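PDB 3HJL: flagellar motor switch protein fliG from Aquifex aeolicus, which probably forms part of the rotor-mounted switch complex (C ring) of the bacterial flagellar motor, which sets the direction of flagellar rotation. Local coordinates for residues R249-I254 with K275-S280; V258-L263 with A287-E292. All coordinates share one frame; numbering follows the deposited sequence.

Interaction 1. Residues R249-I254 with K275-S280; sequences RDIIEI and KQKFLS
Ile251 and Phe278 are where the two helical segments come nearest, their CA atoms 6.5 Å apart, while the segment axes stay 10.1 Å apart at closest and cross at -73°. Two isoleucines one helical turn apart, Ile251 and Ile254, both leave the backbone toward 275-280 and meet Phe278 through their CG2 methyls. Each methyl lies anti to its own backbone N (chi1 of Ile251 -64°), and this turns the short branch, rather than CG1, to the ring. The CG2 of Ile254 comes to the rim in the plane of the ring, 3.8 Å from CE1 of Phe278. The CG2 of Ile251 approaches obliquely, 3.7 Å from CD1 of the same ring, and lies equally close to the backbone O of Lys277. No hydrogen bond links the segments; the meeting of the isoleucines with Phe278 is apolar.

Helices 248-255 and 272-279 belong to the all-helical FliG C-terminal domain, and three of the four touching residues are buried. Helix 260-268 adds Leu263 and Leu267 to the surroundings of Phe278, whereas Ile316 and Met319 of helix 302-320 pack on Ile254.

The aliphatic chain of Lys277, bent at chi2 and again at chi4 (63°), lies across the end of Ile251, though how closely the two meet is doubtful; its NZ makes a weak hydrogen bond to Leu246 O. With an alanine in place of Ile251, the CG2 contact to CD1 would be lost, and the Phe278 ring would probably be left less well held on that side. At the end of the segment, Ser280 OG donates to Gln276 O at 2.8 Å, in the carbonyl plane; that oxygen also accepts from Ser280 N, at 2.9 Å.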
loop_
_atom_site.group_PDB
_atom_site.type_symbol
_atom_site.label_atom_id
_atom_site.label_comp_id
_atom_site.label_asym_id
_atom_site.label_seq_id
_atom_site.Cartn_x
_atom_site.Cartn_y
_atom_site.Cartn_z
ATOM N N ARG A 249 -37.531 35.418 -4.687
ATOM C CA ARG A 249 -36.609 36.566 -4.666
ATOM C C ARG A 249 -35.174 36.154 -5.010
ATOM O O ARG A 249 -34.489 36.839 -5.770
ATOM C CB ARG A 249 -36.608 37.210 -3.270
ATOM C CG ARG A 249 -37.889 37.944 -2.893
ATOM C CD ARG A 249 -38.003 39.286 -3.606
ATOM N NE ARG A 249 -39.050 40.129 -3.026
ATOM C CZ ARG A 249 -38.953 40.801 -1.872
ATOM N NH1 ARG A 249 -37.859 40.724 -1.105
ATOM N NH2 ARG A 249 -39.983 41.543 -1.460
ATOM N N ASP A 250 -34.732 35.043 -4.423
ATOM C CA ASP A 250 -33.374 34.510 -4.633
ATOM C C ASP A 250 -33.147 34.090 -6.085
ATOM O O ASP A 250 -32.084 34.340 -6.653
ATOM C CB ASP A 250 -33.129 33.289 -3.738
ATOM C CG ASP A 250 -33.162 33.617 -2.254
ATOM O OD1 ASP A 250 -33.694 34.680 -1.869
ATOM O OD2 ASP A 250 -32.659 32.788 -1.471
ATOM N N ILE A 251 -34.162 33.451 -6.663
ATOM C CA ILE A 251 -34.135 32.982 -8.050
ATOM C C ILE A 251 -34.017 34.149 -9.033
ATOM O O ILE A 251 -33.286 34.050 -10.013
ATOM C CB ILE A 251 -35.400 32.146 -8.375
ATOM C CG1 ILE A 251 -35.436 30.876 -7.520
ATOM C CG2 ILE A 251 -35.440 31.756 -9.862
ATOM C CD1 ILE A 251 -36.811 30.512 -7.106
ATOM N N ILE A 252 -34.746 35.238 -8.771
ATOM C CA ILE A 252 -34.633 36.477 -9.579
ATOM C C ILE A 252 -33.184 36.971 -9.657
ATOM O O ILE A 252 -32.698 37.298 -10.740
ATOM C CB ILE A 252 -35.534 37.635 -9.027
ATOM C CG1 ILE A 252 -36.917 37.606 -9.677
ATOM C CG2 ILE A 252 -34.915 38.991 -9.316
ATOM C CD1 ILE A 252 -37.704 36.370 -9.390
ATOM N N GLU A 253 -32.496 36.985 -8.511
ATOM C CA GLU A 253 -31.097 37.422 -8.446
ATOM C C GLU A 253 -30.143 36.453 -9.152
ATOM O O GLU A 253 -29.127 36.878 -9.710
ATOM C CB GLU A 253 -30.657 37.622 -6.993
ATOM C CG GLU A 253 -31.462 38.663 -6.205
ATOM C CD GLU A 253 -31.444 40.056 -6.825
ATOM O OE1 GLU A 253 -30.454 40.418 -7.503
ATOM O OE2 GLU A 253 -32.427 40.795 -6.620
ATOM N N ILE A 254 -30.465 35.157 -9.111
ATOM C CA ILE A 254 -29.689 34.132 -9.818
ATOM C C ILE A 254 -29.864 34.284 -11.342
ATOM O O ILE A 254 -28.888 34.222 -12.093
ATOM C CB ILE A 254 -30.101 32.701 -9.380
ATOM C CG1 ILE A 254 -29.675 32.436 -7.935
ATOM C CG2 ILE A 254 -29.457 31.663 -10.281
ATOM C CD1 ILE A 254 -30.439 31.295 -7.281
ATOM N N LYS A 275 -37.235 22.976 -12.290
ATOM C CA LYS A 275 -37.440 23.621 -13.590
ATOM C C LYS A 275 -38.458 24.747 -13.438
ATOM O O LYS A 275 -38.177 25.895 -13.795
ATOM C CB LYS A 275 -37.957 22.640 -14.651
ATOM C CG LYS A 275 -36.947 21.689 -15.236
ATOM C CD LYS A 275 -37.637 20.787 -16.264
ATOM C CE LYS A 275 -36.648 19.966 -17.072
ATOM N NZ LYS A 275 -37.303 19.102 -18.100
ATOM N N GLN A 276 -39.630 24.413 -12.898
ATOM C CA GLN A 276 -40.707 25.396 -12.695
ATOM C C GLN A 276 -40.329 26.520 -11.730
ATOM O O GLN A 276 -40.856 27.628 -11.837
ATOM C CB GLN A 276 -42.006 24.719 -12.216
ATOM C CG GLN A 276 -42.657 23.765 -13.225
ATOM C CD GLN A 276 -42.991 24.425 -14.561
ATOM O OE1 GLN A 276 -43.252 25.633 -14.636
ATOM N NE2 GLN A 276 -42.982 23.625 -15.627
ATOM N N LYS A 277 -39.420 26.239 -10.802
ATOM C CA LYS A 277 -38.928 27.251 -9.870
ATOM C C LYS A 277 -38.210 28.391 -10.601
ATOM O O LYS A 277 -38.387 29.561 -10.256
ATOM C CB LYS A 277 -37.997 26.605 -8.844
ATOM C CG LYS A 277 -37.638 27.502 -7.701
ATOM C CD LYS A 277 -37.497 26.741 -6.391
ATOM C CE LYS A 277 -37.383 27.685 -5.209
ATOM N NZ LYS A 277 -38.595 28.537 -5.015
ATOM N N PHE A 278 -37.416 28.040 -11.616
ATOM C CA PHE A 278 -36.734 29.032 -12.456
ATOM C C PHE A 278 -37.680 29.652 -13.491
ATOM O O PHE A 278 -37.756 30.875 -13.601
ATOM C CB PHE A 278 -35.511 28.424 -13.156
ATOM C CG PHE A 278 -34.292 28.329 -12.276
ATOM C CD1 PHE A 278 -33.535 29.463 -11.999
ATOM C CD2 PHE A 278 -33.875 27.104 -11.756
ATOM C CE1 PHE A 278 -32.403 29.384 -11.202
ATOM C CE2 PHE A 278 -32.729 27.017 -10.957
ATOM C CZ PHE A 278 -31.996 28.152 -10.685
ATOM N N LEU A 279 -38.408 28.802 -14.218
ATOM C CA LEU A 279 -39.353 29.239 -15.261
ATOM C C LEU A 279 -40.453 30.195 -14.774
ATOM O O LEU A 279 -40.834 31.115 -15.499
ATOM C CB LEU A 279 -40.008 28.027 -15.939
ATOM C CG LEU A 279 -39.098 27.144 -16.792
ATOM C CD1 LEU A 279 -39.799 25.833 -17.105
ATOM C CD2 LEU A 279 -38.660 27.861 -18.080
ATOM N N SER A 280 -40.950 29.985 -13.558
ATOM C CA SER A 280 -42.006 30.837 -12.992
ATOM C C SER A 280 -41.524 32.233 -12.596
ATOM O O SER A 280 -42.347 33.104 -12.328
ATOM C CB SER A 280 -42.632 30.173 -11.769
ATOM O OG SER A 280 -41.690 30.071 -10.720
#

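Interaction 2. Residues V258-L263 with A287-E292; sequences VDKNTL and AKLFLE
Phe290 reaches across from helix 284-296 to the first turn of helix 260-268, joining two helices of the all-helical FliG C-terminal domain; the nearest CA atoms, of Lys260 and Phe290, are still 8.0 Å apart. The apolar part of the contact is built round this ring. With CG anti to the backbone N (chi1 -169°), the ring is carried toward Lys260 and Leu263. The side chain of Leu263 stands roughly perpendicular to that of Phe290, with its CG 3.9 Å from CZ of Phe290. Lys260 and Phe290 run alongside each other, pointing opposite ways, and CG of the lysine lies 4.0 Å from CD2 of the ring. Met264, Leu267 and Met282 also pack on Phe290.

Charge enters through the far end of Lys260. Its extended chain carries NZ over to helix 284-296, where it passes 3.7 Å from CG of Leu289 and forms a salt bridge with Asp293. Methylenes thus lie along the aromatic ring while the ammonium group is paired beyond it.

No hydrogen bond crosses between the segments; at the start of helix 260-268, Asp259 is the N-cap. Its OD2 accepts from both the backbone and the side chain of Thr262. Thr262 N approaches from above the carboxylate plane, 54° out of it, whereas Thr262 OG1 meets the anti lone pair of Asp259 OD2 at 3.2 Å.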
loop_
_atom_site.group_PDB
_atom_site.type_symbol
_atom_site.label_atom_id
_atom_site.label_comp_id
_atom_site.label_asym_id
_atom_site.label_seq_id
_atom_site.Cartn_x
_atom_site.Cartn_y
_atom_site.Cartn_z
ATOM N N VAL A 258 -26.640 34.179 -13.929
ATOM C CA VAL A 258 -26.363 32.954 -14.710
ATOM C C VAL A 258 -26.591 33.110 -16.220
ATOM O O VAL A 258 -27.495 33.818 -16.662
ATOM C CB VAL A 258 -27.161 31.675 -14.221
ATOM C CG1 VAL A 258 -26.695 31.237 -12.863
ATOM C CG2 VAL A 258 -28.673 31.899 -14.240
ATOM N N ASP A 259 -25.734 32.443 -16.989
ATOM C CA ASP A 259 -25.858 32.352 -18.438
ATOM C C ASP A 259 -27.074 31.473 -18.770
ATOM O O ASP A 259 -27.353 30.494 -18.057
ATOM C CB ASP A 259 -24.574 31.730 -19.008
ATOM C CG ASP A 259 -24.657 31.453 -20.489
ATOM O OD1 ASP A 259 -25.062 32.358 -21.253
ATOM O OD2 ASP A 259 -24.277 30.335 -20.895
ATOM N N LYS A 260 -27.798 31.845 -19.827
ATOM C CA LYS A 260 -28.994 31.118 -20.281
ATOM C C LYS A 260 -28.677 29.682 -20.704
ATOM O O LYS A 260 -29.396 28.751 -20.326
ATOM C CB LYS A 260 -29.667 31.863 -21.457
ATOM C CG LYS A 260 -30.884 31.126 -22.058
ATOM C CD LYS A 260 -31.537 31.873 -23.205
ATOM C CE LYS A 260 -32.574 30.972 -23.871
ATOM N NZ LYS A 260 -33.524 31.710 -24.730
ATOM N N ASN A 261 -27.633 29.517 -21.516
ATOM C CA ASN A 261 -27.236 28.197 -22.013
ATOM C C ASN A 261 -26.817 27.274 -20.865
ATOM O O ASN A 261 -27.195 26.102 -20.842
ATOM C CB ASN A 261 -26.103 28.298 -23.059
ATOM C CG ASN A 261 -26.507 29.092 -24.311
ATOM O OD1 ASN A 261 -27.671 29.096 -24.722
ATOM N ND2 ASN A 261 -25.530 29.759 -24.925
ATOM N N THR A 262 -26.051 27.809 -19.911
ATOM C CA THR A 262 -25.647 27.046 -18.717
ATOM C C THR A 262 -26.863 26.590 -17.913
ATOM O O THR A 262 -26.949 25.421 -17.531
ATOM C CB THR A 262 -24.723 27.875 -17.794
ATOM O OG1 THR A 262 -23.575 28.313 -18.532
ATOM C CG2 THR A 262 -24.269 27.049 -16.589
ATOM N N LEU A 263 -27.810 27.505 -17.689
ATOM C CA LEU A 263 -29.041 27.181 -16.947
ATOM C C LEU A 263 -29.921 26.166 -17.695
ATOM O O LEU A 263 -30.495 25.283 -17.079
ATOM C CB LEU A 263 -29.850 28.455 -16.653
ATOM C CG LEU A 263 -31.049 28.286 -15.709
ATOM C CD1 LEU A 263 -30.572 27.855 -14.330
ATOM C CD2 LEU A 263 -31.888 29.554 -15.620
ATOM N N ALA A 287 -39.601 32.694 -20.607
ATOM C CA ALA A 287 -39.867 31.312 -20.186
ATOM C C ALA A 287 -40.281 30.420 -21.367
ATOM O O ALA A 287 -39.786 29.300 -21.505
ATOM C CB ALA A 287 -40.935 31.286 -19.098
ATOM N N LYS A 288 -41.178 30.930 -22.214
ATOM C CA LYS A 288 -41.626 30.209 -23.405
ATOM C C LYS A 288 -40.457 29.912 -24.352
ATOM O O LYS A 288 -40.306 28.778 -24.809
ATOM C CB LYS A 288 -42.715 31.010 -24.140
ATOM C CG LYS A 288 -43.300 30.316 -25.389
ATOM C CD LYS A 288 -44.269 31.225 -26.132
ATOM C CE LYS A 288 -44.415 30.820 -27.592
ATOM N NZ LYS A 288 -45.232 31.807 -28.355
ATOM N N LEU A 289 -39.652 30.934 -24.652
ATOM C CA LEU A 289 -38.468 30.766 -25.513
ATOM C C LEU A 289 -37.399 29.835 -24.890
ATOM O O LEU A 289 -36.687 29.132 -25.612
ATOM C CB LEU A 289 -37.857 32.144 -25.860
ATOM C CG LEU A 289 -36.596 32.204 -26.742
ATOM C CD1 LEU A 289 -36.804 31.498 -28.078
ATOM C CD2 LEU A 289 -36.178 33.645 -26.980
ATOM N N PHE A 290 -37.294 29.842 -23.560
ATOM C CA PHE A 290 -36.321 29.007 -22.828
ATOM C C PHE A 290 -36.636 27.516 -22.984
ATOM O O PHE A 290 -35.740 26.705 -23.258
ATOM C CB PHE A 290 -36.345 29.394 -21.345
ATOM C CG PHE A 290 -35.232 28.804 -20.525
ATOM C CD1 PHE A 290 -35.411 27.603 -19.840
ATOM C CD2 PHE A 290 -34.057 29.520 -20.318
ATOM C CE1 PHE A 290 -34.415 27.094 -19.028
ATOM C CE2 PHE A 290 -33.062 29.022 -19.497
ATOM C CZ PHE A 290 -33.241 27.803 -18.857
ATOM N N LEU A 291 -37.905 27.168 -22.776
ATOM C CA LEU A 291 -38.389 25.798 -22.955
ATOM C C LEU A 291 -38.223 25.319 -24.395
ATOM O O LEU A 291 -37.877 24.156 -24.628
ATOM C CB LEU A 291 -39.865 25.691 -22.560
ATOM C CG LEU A 291 -40.195 25.852 -21.079
ATOM C CD1 LEU A 291 -41.699 25.948 -20.878
ATOM C CD2 LEU A 291 -39.617 24.689 -20.278
ATOM N N GLU A 292 -38.495 26.211 -25.348
ATOM C CA GLU A 292 -38.345 25.902 -26.773
ATOM C C GLU A 292 -36.884 25.666 -27.151
ATOM O O GLU A 292 -36.568 24.696 -27.851
ATOM C CB GLU A 292 -38.948 27.012 -27.630
ATOM C CG GLU A 292 -40.472 27.036 -27.596
ATOM C CD GLU A 292 -41.073 28.277 -28.242
ATOM O OE1 GLU A 292 -40.326 29.071 -28.859
ATOM O OE2 GLU A 292 -42.304 28.455 -28.134
#

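Overall arrangement
Both contacts lie in the C-terminal domain, their centres about 12 Å apart, and their segments alternate along the chain. They use four different helices, yet they touch: Leu279 CD1 of interaction 1 lies 3.4 Å from Leu291 CD2 of interaction 2, and Phe278 CZ lies 3.9 Å from Leu263 CD1. Helix 272-279 therefore packs on helices 248-255, 260-268 and 284-296. Interaction 1 is the more buried, and is dominated by isoleucine methyls at an aromatic ring, with Lys277 at its side. Interaction 2 is only partly buried: Phe290 and Leu263 supply its inner side, whereas Lys260 and the exposed Leu289 form a more peripheral part, where Lys260 NZ pairs with Asp293, just beyond the segment.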